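Local coordinates for cystathionine beta-lyase family protein, YNBB B.subtilis ortholog (Clostridium acetobutylicum, PDB 3HVY) that probably acts as a pyridoxal-phosphate-dependent lyase on sulfur-containing amino acids, carrying its cofactor on a lysine, and is possibly involved in aluminium resistance, at residues 61-66 with 289-294; 186-191 with 392-397; 322-327 with 333-338. All coordinates share one frame; numbering follows the deposited sequence.

Interaction 1. Residues 61-66 with 289-294; sequences SHFTNS and SLYEGL
Phe63 sits at the centre of an inverse gamma turn that follows a short 3-10 segment, and its CA lies 8.5 Å from CA of Tyr291 on helix 287-317, so the backbones stay apart and the Tyr291 side chain spans the gap, meeting two side chains and one backbone carbonyl. The two rings form an offset edge-to-face pair: the edge of Phe63 is directed at the face of Tyr291, with centroids 5.8 Å apart and planes at 61°. The leading atom of the edge is Phe63 CE1, which comes within 3.9 Å of Tyr291 CD2, while CD1 follows close behind. Tyr291 CG lies anti to its own carbonyl carbon (chi1 -81°), which sends the ring toward the loop. Farther out, the phenol meets His62: Tyr291 CE2 is 3.7 Å from His62 O, and Tyr291 OH is 3.9 Å from His62 CB. Neither is a hydrogen bond. The phenol OH instead bonds to Gly75 O, and His62 ND1 pairs with Ser59 N. Phe383 of a third subunit packs on both Phe63 and Tyr291, placing the pair at a subunit interface, and helix 74-87 meets His62 and Tyr291 through Ser78, so that segment 61-66 packs against both this helix and helix 287-317.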
ATOM      1  N   SER D  61      15.411  -8.039   1.071  1.00 42.43           N
ATOM      2  CA  SER D  61      15.668  -6.738   1.691  1.00 43.59           C
ATOM      3  C   SER D  61      15.648  -5.532   0.722  1.00 41.04           C
ATOM      4  O   SER D  61      15.623  -4.359   1.133  1.00 41.59           O
ATOM      5  CB  SER D  61      16.957  -6.780   2.482  1.00 44.22           C
ATOM      6  OG  SER D  61      18.001  -7.340   1.734  1.00 59.55           O
ATOM      7  N   HIS D  62      15.646  -5.818  -0.571  1.00 36.20           N
ATOM      8  CA  HIS D  62      15.446  -4.774  -1.583  1.00 35.44           C
ATOM      9  C   HIS D  62      13.985  -4.423  -1.757  1.00 35.82           C
ATOM     10  O   HIS D  62      13.669  -3.437  -2.468  1.00 34.00           O
ATOM     11  CB  HIS D  62      16.053  -5.218  -2.918  1.00 36.01           C
ATOM     12  CG  HIS D  62      17.538  -5.259  -2.871  1.00 29.47           C
ATOM     13  ND1 HIS D  62      18.245  -6.414  -2.571  1.00 33.63           N
ATOM     14  CD2 HIS D  62      18.452  -4.273  -2.975  1.00 31.95           C
ATOM     15  CE1 HIS D  62      19.535  -6.136  -2.551  1.00 37.17           C
ATOM     16  NE2 HIS D  62      19.686  -4.842  -2.771  1.00 31.71           N
ATOM     17  N   PHE D  63      13.088  -5.208  -1.139  1.00 34.64           N
ATOM     18  CA  PHE D  63      11.633  -4.921  -1.245  1.00 35.76           C
ATOM     19  C   PHE D  63      11.250  -3.987  -0.071  1.00 39.04           C
ATOM     20  O   PHE D  63      10.565  -4.343   0.891  1.00 38.60           O
ATOM     21  CB  PHE D  63      10.759  -6.185  -1.328  1.00 36.63           C
ATOM     22  CG  PHE D  63      11.222  -7.198  -2.384  1.00 33.29           C
ATOM     23  CD1 PHE D  63      11.793  -6.764  -3.574  1.00 34.25           C
ATOM     24  CD2 PHE D  63      11.029  -8.554  -2.199  1.00 35.33           C
ATOM     25  CE1 PHE D  63      12.215  -7.654  -4.533  1.00 36.50           C
ATOM     26  CE2 PHE D  63      11.460  -9.466  -3.183  1.00 28.52           C
ATOM     27  CZ  PHE D  63      12.045  -8.974  -4.350  1.00 30.97           C
ATOM     28  N   THR D  64      11.755  -2.765  -0.216  1.00 42.70           N
ATOM     29  CA  THR D  64      11.668  -1.723   0.762  1.00 41.50           C
ATOM     30  C   THR D  64      10.254  -1.087   0.794  1.00 41.74           C
ATOM     31  O   THR D  64       9.401  -1.268  -0.113  1.00 39.71           O
ATOM     32  CB  THR D  64      12.749  -0.618   0.505  1.00 41.04           C
ATOM     33  OG1 THR D  64      12.539  -0.036  -0.790  1.00 43.99           O
ATOM     34  CG2 THR D  64      14.143  -1.190   0.601  1.00 36.52           C
ATOM     35  N   ASN D  65      10.071  -0.360   1.901  1.00 42.25           N
ATOM     36  CA  ASN D  65       8.886   0.332   2.259  1.00 41.39           C
ATOM     37  C   ASN D  65       9.325   1.707   2.837  1.00 39.23           C
ATOM     38  O   ASN D  65       9.044   2.044   4.006  1.00 37.03           O
ATOM     39  CB  ASN D  65       8.205  -0.499   3.323  1.00 44.54           C
ATOM     40  CG  ASN D  65       6.847  -0.008   3.621  1.00 48.55           C
ATOM     41  OD1 ASN D  65       6.191   0.502   2.713  1.00 48.55           O
ATOM     42  ND2 ASN D  65       6.395  -0.145   4.894  1.00 42.00           N
ATOM     43  N   SER D  66      10.063   2.479   2.048  1.00 34.31           N
ATOM     44  CA  SER D  66      10.616   3.753   2.551  1.00 33.21           C
ATOM     45  C   SER D  66       9.529   4.787   2.778  1.00 32.43           C
ATOM     46  O   SER D  66       8.472   4.729   2.152  1.00 35.33           O
ATOM     47  CB  SER D  66      11.670   4.321   1.624  1.00 27.07           C
ATOM     48  OG  SER D  66      11.176   4.406   0.289  1.00 33.21           O
ATOM     49  N   SER D 289       6.899  -4.718  -6.755  1.00 37.28           N
ATOM     50  CA  SER D 289       6.172  -4.773  -8.002  1.00 34.58           C
ATOM     51  C   SER D 289       7.038  -4.311  -9.169  1.00 34.87           C
ATOM     52  O   SER D 289       6.903  -4.851 -10.275  1.00 31.87           O
ATOM     53  CB  SER D 289       4.872  -3.978  -7.887  1.00 36.79           C
ATOM     54  OG  SER D 289       5.133  -2.569  -7.946  1.00 48.22           O
ATOM     55  N   LEU D 290       7.936  -3.350  -8.941  1.00 31.87           N
ATOM     56  CA  LEU D 290       8.799  -2.860 -10.027  1.00 32.32           C
ATOM     57  C   LEU D 290       9.845  -3.903 -10.396  1.00 31.47           C
ATOM     58  O   LEU D 290      10.112  -4.108 -11.576  1.00 34.56           O
ATOM     59  CB  LEU D 290       9.488  -1.524  -9.671  1.00 31.42           C
ATOM     60  CG  LEU D 290       8.573  -0.308  -9.452  1.00 34.52           C
ATOM     61  CD1 LEU D 290       9.373   0.982  -9.137  1.00 37.07           C
ATOM     62  CD2 LEU D 290       7.638  -0.183 -10.708  1.00 29.26           C
ATOM     63  N   TYR D 291      10.393  -4.604  -9.405  1.00 29.14           N
ATOM     64  CA  TYR D 291      11.345  -5.671  -9.676  1.00 30.62           C
ATOM     65  C   TYR D 291      10.670  -6.843 -10.365  1.00 30.70           C
ATOM     66  O   TYR D 291      11.165  -7.359 -11.348  1.00 29.87           O
ATOM     67  CB  TYR D 291      11.988  -6.206  -8.362  1.00 31.48           C
ATOM     68  CG  TYR D 291      13.145  -5.369  -7.780  1.00 33.61           C
ATOM     69  CD1 TYR D 291      14.435  -5.478  -8.304  1.00 34.16           C
ATOM     70  CD2 TYR D 291      12.959  -4.529  -6.697  1.00 33.25           C
ATOM     71  CE1 TYR D 291      15.480  -4.773  -7.771  1.00 35.52           C
ATOM     72  CE2 TYR D 291      13.991  -3.808  -6.170  1.00 35.14           C
ATOM     73  CZ  TYR D 291      15.259  -3.927  -6.705  1.00 34.44           C
ATOM     74  OH  TYR D 291      16.326  -3.193  -6.213  1.00 31.65           O
ATOM     75  N   GLU D 292       9.550  -7.312  -9.802  1.00 32.89           N
ATOM     76  CA  GLU D 292       8.870  -8.431 -10.415  1.00 28.71           C
ATOM     77  C   GLU D 292       8.422  -8.071 -11.818  1.00 29.10           C
ATOM     78  O   GLU D 292       8.503  -8.867 -12.704  1.00 27.47           O
ATOM     79  CB  GLU D 292       7.656  -8.878  -9.593  1.00 31.20           C
ATOM     80  CG  GLU D 292       7.065 -10.150 -10.207  1.00 36.44           C
ATOM     81  CD  GLU D 292       5.965 -10.833  -9.399  1.00 40.47           C
ATOM     82  OE1 GLU D 292       5.535 -10.275  -8.367  1.00 39.70           O
ATOM     83  OE2 GLU D 292       5.556 -11.947  -9.814  1.00 41.97           O
ATOM     84  N   GLY D 293       7.917  -6.849 -12.008  1.00 28.98           N
ATOM     85  CA  GLY D 293       7.512  -6.396 -13.288  1.00 28.30           C
ATOM     86  C   GLY D 293       8.639  -6.420 -14.289  1.00 27.32           C
ATOM     87  O   GLY D 293       8.448  -6.845 -15.457  1.00 29.40           O
ATOM     88  N   LEU D 294       9.801  -5.944 -13.875  1.00 30.01           N
ATOM     89  CA  LEU D 294      11.003  -6.050 -14.714  1.00 27.65           C
ATOM     90  C   LEU D 294      11.359  -7.500 -15.119  1.00 29.20           C
ATOM     91  O   LEU D 294      11.681  -7.791 -16.278  1.00 30.18           O
ATOM     92  CB  LEU D 294      12.178  -5.357 -14.019  1.00 31.54           C
ATOM     93  CG  LEU D 294      13.543  -5.375 -14.690  1.00 32.32           C
ATOM     94  CD1 LEU D 294      13.454  -4.665 -15.984  1.00 25.83           C
ATOM     95  CD2 LEU D 294      14.641  -4.798 -13.821  1.00 27.36           C
TER

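Interaction 2. Residues 186-191 with 392-397; sequences TGYGWR and SADAPI
The Tyr188 ring carries Pro396 over one face and receives the Asp394 carboxylate at its edge. Pro396 CD stands almost above the ring centre, 3.6 Å from the centroid and 11° off the normal, a CH-pi contact. Pro396 CG lies to one side, over the CD2 corner, 3.8 Å from Tyr188 CD2. In the plane of the ring, Asp394 OD2 accepts a short 2.5 Å hydrogen bond from Tyr188 OH and also lies 3.1 Å from Tyr188 CE1, on the same flank of the phenol. The hydroxyl meets OD2 on its anti side, 32° out of the carboxylate plane, and the ring and carboxylate planes are turned 51° apart. Asp394 CG is set between its backbone N and carbonyl carbon, which turns the carboxylate toward the phenol. Its other oxygen, OD1, has a weak hydrogen bond from Gln406 NE2. Strand 392-396 runs inside the five-stranded antiparallel sheet, between strands 376-379 and 402-406. By the alternation of the strand, Asp394 and Pro396 point to the sheet face that receives the tyrosine, whereas Ala395 between them points away, onto Leu345 and Ile349 of helix 342-354. The loop with Tyr188 leaves strand 177-183 of the large seven-stranded sheet, so the tyrosine fixes onto the five-stranded sheet a loop that comes from the seven-stranded one. Tyr188 centres an inverse gamma turn, marked by a weak bond from Gly189 N to Gly187 O. The loop is drawn together farther back by Thr186 OG1, which donates to Arg191 O at 2.7 Å. Tyr404 on the neighbouring strand meets the Tyr188 ring with its own, and its hydroxyl hydrogen-bonds Gly189 O.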
ATOM      1  N   THR D 186       7.152   5.180 -34.009  1.00 34.91           N
ATOM      2  CA  THR D 186       6.428   6.161 -34.815  1.00 39.36           C
ATOM      3  C   THR D 186       5.197   6.585 -34.021  1.00 42.86           C
ATOM      4  O   THR D 186       4.641   5.815 -33.226  1.00 45.54           O
ATOM      5  CB  THR D 186       5.890   5.492 -36.120  1.00 39.25           C
ATOM      6  OG1 THR D 186       6.983   4.919 -36.844  1.00 40.50           O
ATOM      7  CG2 THR D 186       5.054   6.450 -36.992  1.00 41.43           C
ATOM      8  N   GLY D 187       4.701   7.779 -34.207  1.00 46.20           N
ATOM      9  CA  GLY D 187       3.409   7.997 -33.516  1.00 49.78           C
ATOM     10  C   GLY D 187       2.209   7.640 -34.404  1.00 48.19           C
ATOM     11  O   GLY D 187       2.051   6.523 -34.911  1.00 45.58           O
ATOM     12  N   TYR D 188       1.364   8.629 -34.616  1.00 50.47           N
ATOM     13  CA  TYR D 188       0.228   8.437 -35.465  1.00 50.80           C
ATOM     14  C   TYR D 188       0.634   8.701 -36.902  1.00 52.27           C
ATOM     15  O   TYR D 188       0.336   9.758 -37.439  1.00 57.89           O
ATOM     16  CB  TYR D 188      -0.909   9.380 -35.075  1.00 51.25           C
ATOM     17  CG  TYR D 188      -1.647   9.033 -33.807  1.00 49.48           C
ATOM     18  CD1 TYR D 188      -1.709   7.722 -33.334  1.00 48.47           C
ATOM     19  CD2 TYR D 188      -2.355  10.014 -33.121  1.00 54.38           C
ATOM     20  CE1 TYR D 188      -2.409   7.410 -32.204  1.00 57.48           C
ATOM     21  CE2 TYR D 188      -3.074   9.713 -31.980  1.00 55.42           C
ATOM     22  CZ  TYR D 188      -3.103   8.408 -31.526  1.00 60.83           C
ATOM     23  OH  TYR D 188      -3.817   8.107 -30.394  1.00 61.62           O
ATOM     24  N   GLY D 189       1.296   7.759 -37.546  1.00 47.47           N
ATOM     25  CA  GLY D 189       1.591   7.948 -38.960  1.00 47.70           C
ATOM     26  C   GLY D 189       1.427   6.667 -39.746  1.00 46.71           C
ATOM     27  O   GLY D 189       0.736   5.744 -39.327  1.00 49.54           O
ATOM     28  N   TRP D 190       2.046   6.626 -40.906  1.00 41.60           N
ATOM     29  CA  TRP D 190       2.061   5.428 -41.690  1.00 39.69           C
ATOM     30  C   TRP D 190       3.525   5.242 -42.078  1.00 38.84           C
ATOM     31  O   TRP D 190       3.897   5.391 -43.220  1.00 38.28           O
ATOM     32  CB  TRP D 190       1.111   5.531 -42.880  1.00 37.51           C
ATOM     33  CG  TRP D 190       0.906   4.231 -43.578  1.00 38.39           C
ATOM     34  CD1 TRP D 190       1.497   3.829 -44.736  1.00 34.90           C
ATOM     35  CD2 TRP D 190       0.089   3.121 -43.141  1.00 34.13           C
ATOM     36  NE1 TRP D 190       1.079   2.571 -45.069  1.00 36.48           N
ATOM     37  CE2 TRP D 190       0.213   2.107 -44.107  1.00 34.82           C
ATOM     38  CE3 TRP D 190      -0.720   2.888 -42.022  1.00 31.39           C
ATOM     39  CZ2 TRP D 190      -0.453   0.876 -43.996  1.00 33.58           C
ATOM     40  CZ3 TRP D 190      -1.394   1.681 -41.925  1.00 32.27           C
ATOM     41  CH2 TRP D 190      -1.264   0.701 -42.895  1.00 33.36           C
ATOM     42  N   ARG D 191       4.344   4.916 -41.077  1.00 38.84           N
ATOM     43  CA  ARG D 191       5.793   4.773 -41.232  1.00 36.90           C
ATOM     44  C   ARG D 191       6.215   3.778 -40.187  1.00 35.29           C
ATOM     45  O   ARG D 191       5.785   3.873 -39.032  1.00 39.04           O
ATOM     46  CB  ARG D 191       6.537   6.101 -40.970  1.00 34.36           C
ATOM     47  N   SER D 392      -4.983  -2.624 -25.788  1.00 29.68           N
ATOM     48  CA  SER D 392      -5.628  -1.297 -25.967  1.00 30.26           C
ATOM     49  C   SER D 392      -5.515  -0.845 -27.424  1.00 32.05           C
ATOM     50  O   SER D 392      -4.826  -1.456 -28.217  1.00 32.14           O
ATOM     51  CB  SER D 392      -4.920  -0.311 -25.053  1.00 31.10           C
ATOM     52  OG  SER D 392      -3.481  -0.405 -25.188  1.00 37.83           O
ATOM     53  N   ALA D 393      -6.218   0.219 -27.797  1.00 31.26           N
ATOM     54  CA  ALA D 393      -6.194   0.690 -29.165  1.00 31.09           C
ATOM     55  C   ALA D 393      -6.654   2.139 -29.148  1.00 33.41           C
ATOM     56  O   ALA D 393      -7.360   2.574 -28.235  1.00 32.11           O
ATOM     57  CB  ALA D 393      -7.118  -0.117 -30.016  1.00 27.56           C
ATOM     58  N   ASP D 394      -6.239   2.884 -30.155  1.00 33.56           N
ATOM     59  CA  ASP D 394      -6.623   4.291 -30.285  1.00 34.21           C
ATOM     60  C   ASP D 394      -6.442   4.767 -31.699  1.00 35.87           C
ATOM     61  O   ASP D 394      -5.748   4.121 -32.497  1.00 36.96           O
ATOM     62  CB  ASP D 394      -5.830   5.186 -29.332  1.00 37.44           C
ATOM     63  CG  ASP D 394      -4.335   4.888 -29.335  1.00 46.72           C
ATOM     64  OD1 ASP D 394      -3.875   3.981 -28.599  1.00 65.99           O
ATOM     65  OD2 ASP D 394      -3.611   5.597 -30.039  1.00 52.42           O
ATOM     66  N   ALA D 395      -7.045   5.919 -32.015  1.00 35.63           N
ATOM     67  CA  ALA D 395      -6.993   6.443 -33.351  1.00 38.44           C
ATOM     68  C   ALA D 395      -7.538   7.846 -33.411  1.00 38.81           C
ATOM     69  O   ALA D 395      -8.590   8.113 -32.854  1.00 39.93           O
ATOM     70  CB  ALA D 395      -7.830   5.549 -34.294  1.00 35.34           C
ATOM     71  N   PRO D 396      -6.835   8.738 -34.097  1.00 40.99           N
ATOM     72  CA  PRO D 396      -7.513   9.982 -34.494  1.00 40.44           C
ATOM     73  C   PRO D 396      -8.507   9.710 -35.593  1.00 42.80           C
ATOM     74  O   PRO D 396      -8.255   8.894 -36.483  1.00 38.45           O
ATOM     75  CB  PRO D 396      -6.385  10.828 -35.050  1.00 43.84           C
ATOM     76  CG  PRO D 396      -5.361   9.872 -35.486  1.00 45.84           C
ATOM     77  CD  PRO D 396      -5.431   8.718 -34.527  1.00 42.33           C
ATOM     78  N   ILE D 397      -9.640  10.408 -35.578  1.00 44.48           N
ATOM     79  CA  ILE D 397     -10.651  10.172 -36.595  1.00 44.01           C
ATOM     80  C   ILE D 397     -10.367  11.103 -37.768  1.00 44.08           C
ATOM     81  O   ILE D 397     -10.765  12.272 -37.766  1.00 40.64           O
ATOM     82  CB  ILE D 397     -12.075  10.372 -36.051  1.00 43.80           C
ATOM     83  CG1 ILE D 397     -12.317   9.456 -34.846  1.00 48.32           C
ATOM     84  CG2 ILE D 397     -13.107  10.029 -37.103  1.00 41.11           C
ATOM     85  CD1 ILE D 397     -12.388   7.986 -35.257  1.00 47.58           C
TER

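Interaction 3. Residues 322-327 with 333-338; sequences VLPKYN and IIQAIK
A beta hairpin formed by strands 321-323 and 334-338 makes one margin of the five-stranded antiparallel sheet. Leu323 and Ala336 are its hydrogen-bonded pair: Leu323 N donates to Ala336 O at 3.0 Å, and Ala336 N to Leu323 O at 2.9 Å. Val322 and Ile337 form the adjoining non-hydrogen-bonded pair, with Val322 CG1 4.4 Å from Ile337 CG2 on the face that helix 287-317 covers through Cys311. Beyond Leu323 a cis peptide leads into Pro324, and here a side chain takes over from the backbone. Gln335 has CG anti to the backbone N (chi1 -174°) and then bends at chi2 (56°), which carries the amide back across the hairpin. NE2 gives a nearly straight 2.9 Å bond to Pro324 O, lying in the carbonyl plane and close to its own amide plane, and a second bond of 3.1 Å to Ala336 O on its own strand. Ala336 O is thus gripped twice, by Leu323 N and Gln335 NE2 from opposite faces of its plane. The amide's rotation is fixed further by Arg330, whose NH1 donates to Gln335 OE1 while NH2 reaches Lys325 O. The amide and Arg330 thereby tie together the ten-residue connection 324-333 of an antiparallel hairpin, at the edge of what is probably the smaller, C-terminal domain of a fold-type I pyridoxal-phosphate enzyme.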
ATOM      1  N   VAL D 322      -1.853  -3.081 -43.632  1.00 32.50           N
ATOM      2  CA  VAL D 322      -1.404  -2.976 -42.236  1.00 27.28           C
ATOM      3  C   VAL D 322       0.039  -2.525 -42.244  1.00 30.95           C
ATOM      4  O   VAL D 322       0.749  -2.653 -43.258  1.00 30.16           O
ATOM      5  CB  VAL D 322      -1.554  -4.327 -41.484  1.00 28.29           C
ATOM      6  CG1 VAL D 322      -2.980  -4.833 -41.620  1.00 28.69           C
ATOM      7  CG2 VAL D 322      -0.560  -5.403 -42.005  1.00 30.40           C
ATOM      8  N   LEU D 323       0.502  -2.010 -41.104  1.00 30.80           N
ATOM      9  CA  LEU D 323       1.887  -1.631 -40.973  1.00 29.22           C
ATOM     10  C   LEU D 323       2.313  -1.682 -39.531  1.00 29.92           C
ATOM     11  O   LEU D 323       1.657  -1.085 -38.687  1.00 30.89           O
ATOM     12  CB  LEU D 323       2.090  -0.238 -41.505  1.00 27.39           C
ATOM     13  CG  LEU D 323       3.538   0.141 -41.773  1.00 36.69           C
ATOM     14  CD1 LEU D 323       4.042  -0.669 -43.005  1.00 41.02           C
ATOM     15  CD2 LEU D 323       3.585   1.619 -42.045  1.00 34.09           C
ATOM     16  N   PRO D 324       3.425  -2.373 -39.241  1.00 29.26           N
ATOM     17  CA  PRO D 324       4.251  -3.132 -40.172  1.00 28.93           C
ATOM     18  C   PRO D 324       3.559  -4.403 -40.640  1.00 29.64           C
ATOM     19  O   PRO D 324       2.492  -4.778 -40.085  1.00 28.02           O
ATOM     20  CB  PRO D 324       5.481  -3.527 -39.323  1.00 27.72           C
ATOM     21  CG  PRO D 324       5.424  -2.639 -38.135  1.00 29.11           C
ATOM     22  CD  PRO D 324       3.984  -2.380 -37.882  1.00 27.99           C
ATOM     23  N   LYS D 325       4.167  -5.080 -41.627  1.00 27.91           N
ATOM     24  CA  LYS D 325       3.628  -6.348 -42.116  1.00 28.66           C
ATOM     25  C   LYS D 325       4.010  -7.413 -41.119  1.00 29.12           C
ATOM     26  O   LYS D 325       4.911  -7.208 -40.341  1.00 28.17           O
ATOM     27  CB  LYS D 325       4.172  -6.680 -43.494  1.00 29.47           C
ATOM     28  CG  LYS D 325       3.877  -5.580 -44.505  1.00 29.85           C
ATOM     29  CD  LYS D 325       2.436  -5.279 -44.677  1.00 29.52           C
ATOM     30  CE  LYS D 325       2.349  -3.993 -45.556  1.00 29.44           C
ATOM     31  NZ  LYS D 325       1.010  -3.885 -46.048  1.00 43.14           N
ATOM     32  N   TYR D 326       3.303  -8.524 -41.145  1.00 28.57           N
ATOM     33  CA  TYR D 326       3.517  -9.603 -40.208  1.00 30.02           C
ATOM     34  C   TYR D 326       4.927 -10.120 -40.142  1.00 31.43           C
ATOM     35  O   TYR D 326       5.378 -10.541 -39.097  1.00 34.51           O
ATOM     36  CB  TYR D 326       2.556 -10.752 -40.529  1.00 29.87           C
ATOM     37  CG  TYR D 326       2.900 -11.641 -41.676  1.00 30.98           C
ATOM     38  CD1 TYR D 326       2.828 -11.177 -42.987  1.00 29.64           C
ATOM     39  CD2 TYR D 326       3.235 -12.977 -41.473  1.00 35.12           C
ATOM     40  CE1 TYR D 326       3.084 -11.979 -44.042  1.00 32.80           C
ATOM     41  CE2 TYR D 326       3.474 -13.821 -42.558  1.00 31.00           C
ATOM     42  CZ  TYR D 326       3.398 -13.314 -43.831  1.00 35.79           C
ATOM     43  OH  TYR D 326       3.620 -14.087 -44.924  1.00 37.24           O
ATOM     44  N   ASN D 327       5.624 -10.062 -41.266  1.00 30.04           N
ATOM     45  CA  ASN D 327       6.974 -10.538 -41.337  1.00 31.97           C
ATOM     46  C   ASN D 327       8.008  -9.460 -41.351  1.00 32.01           C
ATOM     47  O   ASN D 327       9.143  -9.773 -41.605  1.00 31.51           O
ATOM     48  CB  ASN D 327       7.169 -11.536 -42.469  1.00 29.52           C
ATOM     49  CG  ASN D 327       7.072 -10.898 -43.828  1.00 38.73           C
ATOM     50  OD1 ASN D 327       6.609  -9.773 -43.964  1.00 29.57           O
ATOM     51  ND2 ASN D 327       7.495 -11.613 -44.841  1.00 35.76           N
ATOM     52  N   ILE D 333       5.888  -2.518 -29.924  1.00 31.35           N
ATOM     53  CA  ILE D 333       4.677  -3.351 -29.795  1.00 30.45           C
ATOM     54  C   ILE D 333       3.452  -2.826 -30.561  1.00 30.90           C
ATOM     55  O   ILE D 333       2.359  -3.374 -30.449  1.00 30.60           O
ATOM     56  CB  ILE D 333       4.262  -3.592 -28.311  1.00 32.20           C
ATOM     57  CG1 ILE D 333       3.959  -2.291 -27.582  1.00 24.79           C
ATOM     58  CG2 ILE D 333       5.339  -4.400 -27.525  1.00 27.12           C
ATOM     59  CD1 ILE D 333       3.183  -2.469 -26.265  1.00 28.59           C
ATOM     60  N   ILE D 334       3.641  -1.807 -31.368  1.00 27.54           N
ATOM     61  CA  ILE D 334       2.518  -1.162 -32.028  1.00 30.19           C
ATOM     62  C   ILE D 334       2.184  -1.797 -33.384  1.00 29.72           C
ATOM     63  O   ILE D 334       3.091  -2.178 -34.119  1.00 28.82           O
ATOM     64  CB  ILE D 334       2.808   0.311 -32.315  1.00 32.19           C
ATOM     65  CG1 ILE D 334       3.276   1.046 -31.048  1.00 34.67           C
ATOM     66  CG2 ILE D 334       1.571   1.000 -32.952  1.00 32.60           C
ATOM     67  CD1 ILE D 334       2.348   0.884 -29.905  1.00 43.46           C
ATOM     68  N   GLN D 335       0.870  -1.875 -33.699  1.00 29.37           N
ATOM     69  CA  GLN D 335       0.394  -2.365 -34.968  1.00 28.84           C
ATOM     70  C   GLN D 335      -0.614  -1.371 -35.478  1.00 28.83           C
ATOM     71  O   GLN D 335      -1.557  -1.048 -34.764  1.00 27.99           O
ATOM     72  CB  GLN D 335      -0.345  -3.693 -34.840  1.00 29.57           C
ATOM     73  CG  GLN D 335      -0.748  -4.310 -36.184  1.00 30.72           C
ATOM     74  CD  GLN D 335       0.446  -4.495 -37.117  1.00 25.66           C
ATOM     75  OE1 GLN D 335       1.434  -5.088 -36.722  1.00 31.43           O
ATOM     76  NE2 GLN D 335       0.339  -4.008 -38.366  1.00 28.55           N
ATOM     77  N   ALA D 336      -0.440  -0.948 -36.725  1.00 27.64           N
ATOM     78  CA  ALA D 336      -1.365  -0.027 -37.420  1.00 28.88           C
ATOM     79  C   ALA D 336      -2.172  -0.789 -38.479  1.00 27.14           C
ATOM     80  O   ALA D 336      -1.667  -1.732 -39.095  1.00 28.93           O
ATOM     81  CB  ALA D 336      -0.583   1.180 -38.051  1.00 26.70           C
ATOM     82  N   ILE D 337      -3.425  -0.384 -38.669  1.00 30.90           N
ATOM     83  CA  ILE D 337      -4.328  -1.018 -39.601  1.00 28.60           C
ATOM     84  C   ILE D 337      -5.046   0.132 -40.364  1.00 31.40           C
ATOM     85  O   ILE D 337      -5.633   0.999 -39.724  1.00 33.81           O
ATOM     86  CB  ILE D 337      -5.410  -1.839 -38.870  1.00 30.43           C
ATOM     87  CG1 ILE D 337      -4.803  -2.812 -37.819  1.00 34.59           C
ATOM     88  CG2 ILE D 337      -6.344  -2.560 -39.902  1.00 26.81           C
ATOM     89  CD1 ILE D 337      -5.853  -3.421 -36.880  1.00 33.95           C
ATOM     90  N   LYS D 338      -4.952   0.163 -41.690  1.00 30.03           N
ATOM     91  CA  LYS D 338      -5.639   1.196 -42.494  1.00 32.20           C
ATOM     92  C   LYS D 338      -7.053   0.707 -42.828  1.00 32.54           C
ATOM     93  O   LYS D 338      -7.257  -0.071 -43.735  1.00 32.88           O
ATOM     94  CB  LYS D 338      -4.839   1.504 -43.743  1.00 31.40           C
ATOM     95  CG  LYS D 338      -5.334   2.682 -44.561  1.00 33.61           C
ATOM     96  CD  LYS D 338      -4.456   2.977 -45.773  1.00 41.68           C
ATOM     97  CE  LYS D 338      -3.035   3.428 -45.364  1.00 51.46           C
ATOM     98  NZ  LYS D 338      -2.203   3.954 -46.495  1.00 48.58           N
TER

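In the fold
Interactions 2 and 3 both reach the five-stranded sheet, their centres 11 Å apart, and touch through Trp190: Trp190 CH2 lies 3.5 Å from Val322 C, and the indole makes a cation-pi contact with Lys338. Interaction 3 is nested in the chain loop that interaction 2 closes. Interaction 1 is on the opposite side of the subunit's centre, with centres about 34 and 35 Å from those of interactions 2 and 3, yet helix 287-317, which starts beside it, is followed in the chain by strand 321-323. Lys244, which carries the pyridoxal phosphate and probably lies in the large domain, immediately precedes Asn245, which Ile333 touches. Helix 74-87, beside interaction 1, carries Asn85 of the sodium site.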